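PDB 1TU8: glutathione S-transferase 2 from Onchocerca volvulus, which catalyses the conjugation of glutathione to electrophilic compounds and appears to be central to the parasite's detoxification system, working as a homodimer of the pi class. Local coordinates for residues K4-S9 / I29-A34; S9-A14 / A198-N203; Q44-Q49 / D57-Q62; P51-G56 / R68-K73. One frame throughout, in Å; residues are numbered along the deposited sequence.

Contact 1. Residues K4-S9 / I29-A34; sequences KLTYFS and IDDRIA. With GTX (S-hexylglutathione), chain E.
Thr6 and Asp31 face each other across the parallel strands 3-8 and 29-33, which with helix 15-23 form the beta-alpha-beta unit of the thioredoxin-like domain. Their side chains lie alongside each other, pointing the same way, and Thr6 OG1 donates to Asp31 OD1 at 2.7 Å, on the anti lone pair of that oxygen. The hydroxyl gets there by standing beside its own backbone N (chi1 -64°). On the same side of the sheet Lys4 lays CG against Asp31 CB at 3.7 Å. The chain then bends at chi3 (80°), and NZ stays 4.5 Å from Asp31 OD1, too far for a salt bridge. Four backbone bonds knit the strands, from Leu5 N to Ile29 O at one end to Ile33 N to Tyr7 O at the other. On the opposite side Arg32 NH1 pairs with Asp30 OD1 at 2.9 Å within its own strand, and Asp30 OD2 is held by Arg18 of helix 15-23. After the Ile33 N to Tyr7 O bond, a water bridges Ile33 O (2.6 Å) and Ser9 N. Tyr7, an inferred glutathione-binding residue, receives the backbone N-H of Leu13 at its hydroxyl. The ligand sulfur lies at the edge of the Tyr7 ring, near its plane, with Tyr7 OH 3.1 Å from SG2 of S-hexylglutathione.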
# COMPACT_ATOMS: atom_id res chain seq x y z
N LYS A 4 -12.40 14.12 11.85
CA LYS A 4 -11.38 15.12 11.55
C LYS A 4 -10.25 14.48 10.72
O LYS A 4 -9.67 13.48 11.13
CB LYS A 4 -10.78 15.73 12.83
CG LYS A 4 -9.62 16.68 12.57
CD LYS A 4 -9.36 17.63 13.76
CE LYS A 4 -8.57 16.95 14.86
NZ LYS A 4 -8.40 17.86 16.05
N LEU A 5 -9.96 15.07 9.57
CA LEU A 5 -8.87 14.62 8.72
C LEU A 5 -7.72 15.60 8.82
O LEU A 5 -7.82 16.73 8.34
CB LEU A 5 -9.32 14.50 7.27
CG LEU A 5 -8.31 13.85 6.33
CD1 LEU A 5 -8.12 12.38 6.70
CD2 LEU A 5 -8.79 14.00 4.90
N THR A 6 -6.64 15.15 9.43
CA THR A 6 -5.46 15.98 9.61
C THR A 6 -4.42 15.64 8.54
O THR A 6 -3.97 14.51 8.44
CB THR A 6 -4.90 15.74 11.01
OG1 THR A 6 -5.87 16.18 11.99
CG2 THR A 6 -3.66 16.57 11.27
N TYR A 7 -4.09 16.64 7.74
CA TYR A 7 -3.04 16.52 6.72
C TYR A 7 -2.45 17.89 6.43
O TYR A 7 -2.89 18.91 6.98
CB TYR A 7 -3.63 15.90 5.44
CG TYR A 7 -2.60 15.47 4.41
CD1 TYR A 7 -2.61 16.01 3.13
CD2 TYR A 7 -1.63 14.50 4.71
CE1 TYR A 7 -1.68 15.61 2.18
CE2 TYR A 7 -0.69 14.11 3.76
CZ TYR A 7 -0.73 14.67 2.49
OH TYR A 7 0.17 14.29 1.52
N PHE A 8 -1.44 17.92 5.57
CA PHE A 8 -0.87 19.16 5.08
C PHE A 8 -1.84 19.88 4.16
O PHE A 8 -2.83 19.30 3.71
CB PHE A 8 0.48 18.88 4.41
CG PHE A 8 1.50 18.35 5.37
CD1 PHE A 8 1.77 16.99 5.43
CD2 PHE A 8 2.13 19.20 6.27
CE1 PHE A 8 2.68 16.49 6.35
CE2 PHE A 8 3.04 18.71 7.19
CZ PHE A 8 3.31 17.34 7.23
N SER A 9 -1.56 21.15 3.88
CA SER A 9 -2.45 22.00 3.10
C SER A 9 -2.16 21.83 1.61
O SER A 9 -1.84 22.77 0.89
CB SER A 9 -2.31 23.47 3.56
OG SER A 9 -3.52 24.17 3.35
N ILE A 29 -14.06 17.73 9.73
CA ILE A 29 -13.17 18.86 9.90
C ILE A 29 -11.97 18.59 9.00
O ILE A 29 -11.24 17.62 9.21
CB ILE A 29 -12.70 19.00 11.37
CG1 ILE A 29 -13.89 19.22 12.30
CG2 ILE A 29 -11.69 20.14 11.50
CD1 ILE A 29 -13.59 18.90 13.76
N ASP A 30 -11.81 19.41 7.97
CA ASP A 30 -10.64 19.35 7.10
C ASP A 30 -9.50 20.13 7.75
O ASP A 30 -9.34 21.33 7.53
CB ASP A 30 -10.99 19.91 5.72
CG ASP A 30 -10.03 19.46 4.65
OD1 ASP A 30 -10.12 19.99 3.53
OD2 ASP A 30 -9.16 18.59 4.85
N ASP A 31 -8.72 19.43 8.58
CA ASP A 31 -7.68 20.01 9.44
C ASP A 31 -6.36 20.09 8.68
O ASP A 31 -5.55 19.16 8.72
CB ASP A 31 -7.56 19.16 10.71
CG ASP A 31 -6.52 19.68 11.70
OD1 ASP A 31 -5.95 18.85 12.45
OD2 ASP A 31 -6.24 20.89 11.81
N ARG A 32 -6.18 21.21 7.98
CA ARG A 32 -5.05 21.42 7.10
C ARG A 32 -3.98 22.20 7.86
O ARG A 32 -4.17 23.38 8.15
CB ARG A 32 -5.49 22.20 5.85
CG ARG A 32 -6.70 21.59 5.14
CD ARG A 32 -7.33 22.51 4.10
NE ARG A 32 -6.56 22.46 2.86
CZ ARG A 32 -6.85 21.69 1.80
NH1 ARG A 32 -7.90 20.87 1.81
NH2 ARG A 32 -6.07 21.74 0.73
N ILE A 33 -2.88 21.54 8.19
CA ILE A 33 -1.86 22.16 9.04
C ILE A 33 -0.73 22.77 8.22
O ILE A 33 -0.45 22.34 7.09
CB ILE A 33 -1.30 21.17 10.09
CG1 ILE A 33 -0.51 20.02 9.44
CG2 ILE A 33 -2.43 20.63 10.97
CD1 ILE A 33 0.73 19.65 10.21
N ALA A 34 -0.09 23.79 8.78
CA ALA A 34 1.09 24.39 8.18
C ALA A 34 2.27 23.45 8.41
O ALA A 34 2.34 22.77 9.44
CB ALA A 34 1.38 25.77 8.78
N1 GTX E . 2.30 5.35 3.70
CA1 GTX E . 1.89 6.56 4.41
C1 GTX E . 0.47 6.85 4.05
O11 GTX E . -0.00 6.40 2.92
O12 GTX E . -0.32 7.54 4.83
CB1 GTX E . 2.82 7.70 4.00
CG1 GTX E . 2.61 8.94 4.87
CD1 GTX E . 3.53 10.07 4.45
OE1 GTX E . 4.56 9.84 3.54
N2 GTX E . 3.31 11.25 5.02
CA2 GTX E . 4.09 12.45 4.77
C2 GTX E . 4.50 13.11 6.05
O2 GTX E . 3.66 13.08 7.17
CB2 GTX E . 3.24 13.44 3.98
SG2 GTX E . 2.74 12.76 2.39
C1S GTX E . 4.19 13.39 1.49
C2S GTX E . 3.95 14.76 0.85
C3S GTX E . 4.03 15.88 1.88
C4S GTX E . 4.49 17.21 1.30
C5S GTX E . 4.51 18.28 2.39
C6S GTX E . 5.66 18.08 3.37
N3 GTX E . 5.70 13.68 6.07
CA3 GTX E . 6.08 14.58 7.15
C3 GTX E . 7.19 14.00 7.99
O31 GTX E . 7.71 14.71 8.96
O32 GTX E . 7.65 12.79 7.77
O HOH W 1 -6.80 17.94 6.03
O HOH W 2 1.02 22.37 4.97
O HOH W 3 -5.00 24.34 1.11

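Contact 2. Residues S9-A14 / A198-N203; sequences SIRGLA and AKVPVN. With GTX (S-hexylglutathione), chain E.
Arg11 N donates to Pro201 O at 3.0 Å, and one residue further Gly12 N donates to Val202 O, also at 3.0 Å; both donors lie in the plane of the carbonyl they meet. These two bonds hold residues 201-202 to the loop that follows strand 3-8. The CB of Arg11 is directed toward the tail. The side chains of Arg11 and Val200 cross at a slant, Arg11 CG to Val200 CG1 4.0 Å, and the bend at chi3 (69°) carries the guanidinium on so that Val202 CG2 sits over one of its faces. A water in the guanidinium plane accepts from Arg11 NH1 and donates to Val200 O at 2.6 Å, tying the side chain back to the tail. Arg11 NH2 makes salt bridges with Asp159 and Glu156 of helix 149-164, which would offset the charge of this buried group. Ile10 turns its two branches to different neighbours. CG2 packs against Pro201 CG at 4.0 Å and also meets Asn203 O, while CG1, set between the backbone N and the carbonyl carbon (chi1 68°), sends CD1 to the hexyl chain of the ligand, 3.8 Å from C4S. Leu13, which makes no contact with the tail, touches the ligand sulfur SG2 with CD1 at 3.6 Å. Gly12 has positive phi, a conformation that favours glycine. The contact thus joins the thioredoxin-like domain to the tail that follows the last helix of the helical domain, beside the glutathione-binding site of a glutathione transferase.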
# COMPACT_ATOMS: atom_id res chain seq x y z
N SER A 9 -1.56 21.15 3.88
CA SER A 9 -2.45 22.00 3.10
C SER A 9 -2.16 21.83 1.61
O SER A 9 -1.84 22.77 0.89
CB SER A 9 -2.31 23.47 3.56
OG SER A 9 -3.52 24.17 3.35
N ILE A 10 -2.24 20.57 1.17
CA ILE A 10 -2.05 20.18 -0.22
C ILE A 10 -3.03 19.04 -0.52
O ILE A 10 -3.68 18.52 0.38
CB ILE A 10 -0.60 19.69 -0.46
CG1 ILE A 10 -0.34 18.35 0.27
CG2 ILE A 10 0.42 20.73 0.02
CD1 ILE A 10 0.99 17.71 -0.08
N ARG A 11 -3.12 18.64 -1.78
CA ARG A 11 -3.94 17.47 -2.14
C ARG A 11 -3.25 16.19 -1.68
O ARG A 11 -3.76 15.52 -0.79
CB ARG A 11 -4.24 17.47 -3.63
CG ARG A 11 -5.24 18.57 -4.00
CD ARG A 11 -5.24 19.01 -5.46
NE ARG A 11 -5.75 17.96 -6.35
CZ ARG A 11 -6.18 18.16 -7.59
NH1 ARG A 11 -6.19 19.37 -8.12
NH2 ARG A 11 -6.62 17.14 -8.31
N GLY A 12 -2.12 15.85 -2.29
CA GLY A 12 -1.26 14.77 -1.84
C GLY A 12 -2.01 13.46 -1.59
O GLY A 12 -2.94 13.11 -2.32
N LEU A 13 -1.62 12.79 -0.51
CA LEU A 13 -2.18 11.49 -0.13
C LEU A 13 -3.59 11.57 0.46
O LEU A 13 -4.29 10.55 0.52
CB LEU A 13 -1.28 10.82 0.92
CG LEU A 13 0.13 10.40 0.51
CD1 LEU A 13 0.83 9.75 1.70
CD2 LEU A 13 0.07 9.44 -0.67
N ALA A 14 -3.98 12.74 0.93
CA ALA A 14 -5.26 12.92 1.61
C ALA A 14 -6.42 13.12 0.65
O ALA A 14 -7.58 12.86 1.01
CB ALA A 14 -5.19 14.08 2.54
N ALA A 198 -9.28 28.25 -5.53
CA ALA A 198 -8.40 28.59 -4.39
C ALA A 198 -6.93 28.22 -4.62
O ALA A 198 -6.09 28.45 -3.76
CB ALA A 198 -8.92 27.94 -3.12
N LYS A 199 -6.62 27.62 -5.77
CA LYS A 199 -5.24 27.28 -6.17
C LYS A 199 -4.57 26.36 -5.15
O LYS A 199 -3.39 26.52 -4.83
CB LYS A 199 -4.39 28.54 -6.38
CG LYS A 199 -5.09 29.68 -7.14
CD LYS A 199 -5.71 29.20 -8.44
CE LYS A 199 -5.63 30.27 -9.54
NZ LYS A 199 -4.37 30.14 -10.34
N VAL A 200 -5.33 25.41 -4.62
CA VAL A 200 -4.76 24.44 -3.69
C VAL A 200 -3.66 23.71 -4.45
O VAL A 200 -3.89 23.23 -5.55
CB VAL A 200 -5.85 23.47 -3.19
CG1 VAL A 200 -5.24 22.27 -2.47
CG2 VAL A 200 -6.83 24.20 -2.26
N PRO A 201 -2.46 23.64 -3.89
CA PRO A 201 -1.36 22.93 -4.55
C PRO A 201 -1.56 21.42 -4.49
O PRO A 201 -2.11 20.91 -3.51
CB PRO A 201 -0.13 23.35 -3.75
CG PRO A 201 -0.63 23.74 -2.44
CD PRO A 201 -2.02 24.26 -2.62
N VAL A 202 -1.11 20.72 -5.52
CA VAL A 202 -1.19 19.27 -5.57
C VAL A 202 -0.18 18.69 -4.59
O VAL A 202 -0.47 17.72 -3.88
CB VAL A 202 -0.92 18.75 -7.01
CG1 VAL A 202 -0.94 17.22 -7.06
CG2 VAL A 202 -1.95 19.32 -7.98
N ASN A 203 1.00 19.30 -4.55
CA ASN A 203 2.16 18.79 -3.84
C ASN A 203 2.78 19.82 -2.90
O ASN A 203 2.41 21.00 -2.92
CB ASN A 203 3.19 18.31 -4.87
CG ASN A 203 2.60 17.36 -5.89
OD1 ASN A 203 2.55 17.65 -7.09
ND2 ASN A 203 2.10 16.23 -5.41
N1 GTX E . 2.30 5.35 3.70
CA1 GTX E . 1.89 6.56 4.41
C1 GTX E . 0.47 6.85 4.05
O11 GTX E . -0.00 6.40 2.92
O12 GTX E . -0.32 7.54 4.83
CB1 GTX E . 2.82 7.70 4.00
CG1 GTX E . 2.61 8.94 4.87
CD1 GTX E . 3.53 10.07 4.45
OE1 GTX E . 4.56 9.84 3.54
N2 GTX E . 3.31 11.25 5.02
CA2 GTX E . 4.09 12.45 4.77
C2 GTX E . 4.50 13.11 6.05
O2 GTX E . 3.66 13.08 7.17
CB2 GTX E . 3.24 13.44 3.98
SG2 GTX E . 2.74 12.76 2.39
C1S GTX E . 4.19 13.39 1.49
C2S GTX E . 3.95 14.76 0.85
C3S GTX E . 4.03 15.88 1.88
C4S GTX E . 4.49 17.21 1.30
C5S GTX E . 4.51 18.28 2.39
C6S GTX E . 5.66 18.08 3.37
N3 GTX E . 5.70 13.68 6.07
CA3 GTX E . 6.08 14.58 7.15
C3 GTX E . 7.19 14.00 7.99
O31 GTX E . 7.71 14.71 8.96
O32 GTX E . 7.65 12.79 7.77
O HOH W 4 -5.83 22.08 -6.83

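Contact 3. Residues Q44-Q49 / D57-Q62; sequences QFQFGQ and DQQIVQ. With GTX (S-hexylglutathione), chain E.
The loop before strand 52-55 and the end of strand 58-61 form one side of the glutathione site, to which Gln49 and Gln62 are assigned by inference. Gln59, extended beyond CG with CG opposite its backbone N (chi1 -175°), reaches across so that NE2 donates to Gln44 O at 2.9 Å. The N-H runs fairly straight, at 159°, but the donor stands above the carbonyl plane. That same NE2 is 3.4 Å from Phe45 CD2, with the amide and ring planes 63° apart. Val61 fills the middle: its CG1 meets Phe45 CD2 at 4.1 Å, and its CG2 meets Phe47 CD1 at 3.8 Å. A type I turn from Phe45 to Gly48, closed by Gly48 N to Phe45 O, lets both rings reach Val61. Gln62 crosses Phe47 at about a right angle. The ligand, S-hexylglutathione, lies against Gln49 and Gln62. Phe47 O accepts from Lys127 of the second subunit, so the loop also belongs to the dimer interface. Phe45 also rests on Cys52 and Tyr54 of strand 52-55; strand 58-61 is an edge strand of the sheet within this chain, and Ile60 turns to helix 63-73, for which Gln62 is the N-cap.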
# COMPACT_ATOMS: atom_id res chain seq x y z
N GLN A 44 2.51 12.49 18.20
CA GLN A 44 1.13 12.08 18.48
C GLN A 44 0.60 11.04 17.49
O GLN A 44 -0.44 10.43 17.73
CB GLN A 44 0.21 13.30 18.46
CG GLN A 44 0.50 14.34 19.53
CD GLN A 44 -0.44 15.53 19.43
OE1 GLN A 44 -1.53 15.42 18.88
NE2 GLN A 44 -0.01 16.67 19.95
N PHE A 45 1.31 10.85 16.37
CA PHE A 45 0.89 9.93 15.32
C PHE A 45 1.73 8.66 15.33
O PHE A 45 2.93 8.72 15.57
CB PHE A 45 0.94 10.65 13.97
CG PHE A 45 0.14 11.92 13.97
CD1 PHE A 45 0.74 13.15 14.21
CD2 PHE A 45 -1.24 11.86 13.83
CE1 PHE A 45 -0.03 14.31 14.26
CE2 PHE A 45 -2.01 13.02 13.88
CZ PHE A 45 -1.40 14.24 14.10
N GLN A 46 1.09 7.54 15.07
CA GLN A 46 1.68 6.22 15.30
C GLN A 46 2.96 5.96 14.48
O GLN A 46 3.85 5.23 14.92
CB GLN A 46 0.64 5.11 15.05
CG GLN A 46 -0.49 5.04 16.09
CD GLN A 46 -1.79 5.73 15.66
OE1 GLN A 46 -2.89 5.24 15.93
NE2 GLN A 46 -1.66 6.86 15.00
N PHE A 47 3.06 6.57 13.30
CA PHE A 47 4.26 6.46 12.46
C PHE A 47 4.94 7.82 12.23
O PHE A 47 5.81 7.96 11.36
CB PHE A 47 3.95 5.76 11.12
CG PHE A 47 3.44 4.37 11.29
CD1 PHE A 47 2.12 4.04 10.96
CD2 PHE A 47 4.26 3.37 11.81
CE1 PHE A 47 1.64 2.76 11.14
CE2 PHE A 47 3.78 2.07 11.99
CZ PHE A 47 2.47 1.77 11.65
N GLY A 48 4.54 8.82 13.02
CA GLY A 48 5.08 10.16 12.91
C GLY A 48 4.73 10.89 11.63
O GLY A 48 5.45 11.79 11.20
N GLN A 49 3.62 10.50 11.01
CA GLN A 49 3.25 11.00 9.69
C GLN A 49 1.74 11.18 9.52
O GLN A 49 0.95 10.64 10.30
CB GLN A 49 3.78 10.07 8.60
CG GLN A 49 5.30 10.14 8.44
CD GLN A 49 5.80 9.67 7.09
OE1 GLN A 49 6.61 10.35 6.45
NE2 GLN A 49 5.33 8.51 6.65
N ASP A 57 -13.50 8.33 18.63
CA ASP A 57 -12.37 8.17 19.55
C ASP A 57 -11.19 7.42 18.92
O ASP A 57 -10.13 7.34 19.54
CB ASP A 57 -12.83 7.39 20.80
CG ASP A 57 -13.38 8.30 21.91
OD1 ASP A 57 -14.65 8.53 21.98
OD2 ASP A 57 -12.58 8.83 22.76
N GLN A 58 -11.36 6.89 17.71
CA GLN A 58 -10.31 6.14 17.00
C GLN A 58 -9.37 7.09 16.28
O GLN A 58 -9.81 8.03 15.64
CB GLN A 58 -10.91 5.21 15.95
CG GLN A 58 -11.97 4.26 16.44
CD GLN A 58 -12.67 3.54 15.30
OE1 GLN A 58 -13.89 3.66 15.14
NE2 GLN A 58 -11.90 2.81 14.49
N GLN A 59 -8.07 6.83 16.38
CA GLN A 59 -7.05 7.56 15.65
C GLN A 59 -6.42 6.63 14.62
O GLN A 59 -5.74 5.67 14.98
CB GLN A 59 -5.97 8.10 16.60
CG GLN A 59 -4.95 8.98 15.90
CD GLN A 59 -3.76 9.34 16.75
OE1 GLN A 59 -3.53 8.76 17.81
NE2 GLN A 59 -2.97 10.29 16.28
N ILE A 60 -6.64 6.93 13.34
CA ILE A 60 -6.26 6.04 12.25
C ILE A 60 -5.33 6.78 11.30
O ILE A 60 -5.74 7.71 10.61
CB ILE A 60 -7.50 5.55 11.45
CG1 ILE A 60 -8.59 5.01 12.39
CG2 ILE A 60 -7.09 4.47 10.45
CD1 ILE A 60 -9.94 4.88 11.74
N VAL A 61 -4.08 6.34 11.26
CA VAL A 61 -3.12 6.81 10.27
C VAL A 61 -3.02 5.79 9.14
O VAL A 61 -3.66 4.74 9.19
CB VAL A 61 -1.72 7.11 10.88
CG1 VAL A 61 -1.80 8.29 11.86
CG2 VAL A 61 -1.13 5.88 11.55
N GLN A 62 -2.25 6.16 8.11
CA GLN A 62 -2.01 5.37 6.90
C GLN A 62 -3.17 5.54 5.92
O GLN A 62 -4.26 5.00 6.12
CB GLN A 62 -1.73 3.88 7.21
CG GLN A 62 -0.39 3.62 7.88
CD GLN A 62 0.82 3.81 6.96
OE1 GLN A 62 1.97 3.79 7.43
NE2 GLN A 62 0.57 4.00 5.68
N1 GTX E . 2.30 5.35 3.70
CA1 GTX E . 1.89 6.56 4.41
C1 GTX E . 0.47 6.85 4.05
O11 GTX E . -0.00 6.40 2.92
O12 GTX E . -0.32 7.54 4.83
CB1 GTX E . 2.82 7.70 4.00
CG1 GTX E . 2.61 8.94 4.87
CD1 GTX E . 3.53 10.07 4.45
OE1 GTX E . 4.56 9.84 3.54
N2 GTX E . 3.31 11.25 5.02
CA2 GTX E . 4.09 12.45 4.77
C2 GTX E . 4.50 13.11 6.05
O2 GTX E . 3.66 13.08 7.17
CB2 GTX E . 3.24 13.44 3.98
SG2 GTX E . 2.74 12.76 2.39
C1S GTX E . 4.19 13.39 1.49
C2S GTX E . 3.95 14.76 0.85
C3S GTX E . 4.03 15.88 1.88
C4S GTX E . 4.49 17.21 1.30
C5S GTX E . 4.51 18.28 2.39
C6S GTX E . 5.66 18.08 3.37
N3 GTX E . 5.70 13.68 6.07
CA3 GTX E . 6.08 14.58 7.15
C3 GTX E . 7.19 14.00 7.99
O31 GTX E . 7.71 14.71 8.96
O32 GTX E . 7.65 12.79 7.77

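Contact 4. Residues P51-G56 / R68-K73; sequences PCLYDG and RHLARK
Asp55 of strand 52-55 and His69 of helix 63-73 cross at a slant, with carboxylate and imidazole planes 32° apart. His69 NE2 donates to the anti lone pair of Asp55 OD2 at 2.7 Å, and the acceptor lies at the ring edge, near its plane. Lys73, one helical turn further on, comes from the opposite direction to Asp55. Its NZ forms a salt bridge with Asp55 OD2 at 2.8 Å, on the syn side, and a weak bond to Asp55 OD1 at 3.1 Å. One carboxylate oxygen is therefore gripped from both of its sides, an environment likely to keep Asp55 ionised. Both His69 (chi1 159°) and Lys73 (chi1 -173°) hold CG roughly opposite the backbone N, which directs them to the strand. Leu53 and Leu70 meet tip to tip beside this polar cluster, CD2 to CD2 at 3.9 Å. His69 ND1 is hydrogen-bonded to Glu81 of the second subunit, and Lys73 NZ also bonds Tyr3 OH. The helix lies on one face of the thioredoxin-like sheet: Leu70 continues onto Ile17, Phe20 and Leu21 of helix 15-23, His69 touches Ile60 of strand 58-61, and Arg68 and Arg72 turn to the second subunit.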
# COMPACT_ATOMS: atom_id res chain seq x y z
N PRO A 51 -1.51 11.44 6.31
CA PRO A 51 -2.75 11.84 7.02
C PRO A 51 -3.16 11.01 8.24
O PRO A 51 -2.70 9.88 8.43
CB PRO A 51 -3.81 11.70 5.92
CG PRO A 51 -3.29 10.59 5.03
CD PRO A 51 -1.80 10.77 5.03
N CYS A 52 -4.04 11.60 9.05
CA CYS A 52 -4.67 10.95 10.19
C CYS A 52 -6.16 11.22 10.15
O CYS A 52 -6.56 12.37 10.01
CB CYS A 52 -4.12 11.49 11.50
SG CYS A 52 -4.74 10.62 12.95
N LEU A 53 -6.97 10.17 10.25
CA LEU A 53 -8.40 10.33 10.43
C LEU A 53 -8.76 10.01 11.86
O LEU A 53 -8.51 8.90 12.33
CB LEU A 53 -9.18 9.41 9.48
CG LEU A 53 -10.70 9.51 9.60
CD1 LEU A 53 -11.22 10.80 8.97
CD2 LEU A 53 -11.39 8.29 9.00
N TYR A 54 -9.33 10.99 12.56
CA TYR A 54 -9.95 10.75 13.84
C TYR A 54 -11.40 10.42 13.54
O TYR A 54 -12.14 11.26 13.04
CB TYR A 54 -9.84 11.99 14.74
CG TYR A 54 -8.42 12.43 15.03
CD1 TYR A 54 -7.76 13.33 14.19
CD2 TYR A 54 -7.75 11.96 16.15
CE1 TYR A 54 -6.45 13.75 14.47
CE2 TYR A 54 -6.45 12.37 16.43
CZ TYR A 54 -5.81 13.26 15.59
OH TYR A 54 -4.54 13.68 15.88
N ASP A 55 -11.76 9.17 13.78
CA ASP A 55 -13.12 8.70 13.63
C ASP A 55 -13.67 8.46 15.04
O ASP A 55 -13.41 7.43 15.66
CB ASP A 55 -13.10 7.41 12.80
CG ASP A 55 -14.46 6.81 12.60
OD1 ASP A 55 -15.44 7.24 13.28
OD2 ASP A 55 -14.65 5.88 11.78
N GLY A 56 -14.43 9.42 15.55
CA GLY A 56 -14.85 9.40 16.94
C GLY A 56 -13.61 9.36 17.81
O GLY A 56 -12.74 10.21 17.68
N ARG A 68 -9.77 2.32 3.23
CA ARG A 68 -10.38 0.99 3.32
C ARG A 68 -11.38 0.88 4.49
O ARG A 68 -12.42 0.23 4.36
CB ARG A 68 -9.31 -0.09 3.41
CG ARG A 68 -8.68 -0.43 2.07
CD ARG A 68 -7.72 -1.62 2.12
NE ARG A 68 -6.46 -1.31 2.79
CZ ARG A 68 -5.42 -0.72 2.21
NH1 ARG A 68 -5.46 -0.38 0.92
NH2 ARG A 68 -4.33 -0.48 2.92
N HIS A 69 -11.07 1.54 5.61
CA HIS A 69 -11.97 1.59 6.77
C HIS A 69 -13.26 2.35 6.43
O HIS A 69 -14.36 1.87 6.72
CB HIS A 69 -11.25 2.19 8.00
CG HIS A 69 -12.18 2.73 9.04
ND1 HIS A 69 -13.20 1.99 9.59
CD2 HIS A 69 -12.25 3.95 9.62
CE1 HIS A 69 -13.87 2.73 10.45
NE2 HIS A 69 -13.31 3.93 10.49
N LEU A 70 -13.13 3.50 5.78
CA LEU A 70 -14.30 4.27 5.35
C LEU A 70 -15.15 3.48 4.35
O LEU A 70 -16.37 3.47 4.44
CB LEU A 70 -13.87 5.59 4.71
CG LEU A 70 -13.30 6.63 5.69
CD1 LEU A 70 -12.76 7.80 4.91
CD2 LEU A 70 -14.35 7.08 6.71
N ALA A 71 -14.50 2.80 3.42
CA ALA A 71 -15.20 1.96 2.46
C ALA A 71 -16.05 0.87 3.15
O ALA A 71 -17.18 0.62 2.75
CB ALA A 71 -14.20 1.32 1.50
N ARG A 72 -15.50 0.22 4.17
CA ARG A 72 -16.24 -0.79 4.91
C ARG A 72 -17.42 -0.16 5.62
O ARG A 72 -18.55 -0.65 5.58
CB ARG A 72 -15.36 -1.48 5.95
CG ARG A 72 -14.45 -2.52 5.37
CD ARG A 72 -13.76 -3.34 6.44
NE ARG A 72 -12.86 -2.56 7.27
CZ ARG A 72 -11.60 -2.26 6.96
NH1 ARG A 72 -11.05 -2.69 5.83
NH2 ARG A 72 -10.87 -1.55 7.80
N LYS A 73 -17.16 0.97 6.27
CA LYS A 73 -18.13 1.60 7.14
C LYS A 73 -19.34 2.15 6.37
O LYS A 73 -20.45 2.13 6.89
CB LYS A 73 -17.42 2.71 7.94
CG LYS A 73 -18.25 3.35 9.00
CD LYS A 73 -17.36 3.83 10.14
CE LYS A 73 -18.14 4.63 11.17
NZ LYS A 73 -17.45 5.93 11.39

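In the fold
Contacts 1, 3 and 4 all lie in the N-terminal domain and share its four-stranded sheet, ordered 29-33, 3-8, 52-55, 58-61. Contact 1 joins the first two of these strands and closes before contacts 3 and 4 open; those two interleave along the chain, their centres 11 Å apart, and both reach the second subunit. Contact 2 closes a far longer loop, with 183 residues between its segments, and contacts 3 and 4 are nested inside it. It shares Ser9 with contact 1, and the centres of the two are also 11 Å apart. Contacts 1, 2 and 3 all touch the bound S-hexylglutathione, so sheet, C-terminal tail and dimer-facing loop converge on one site.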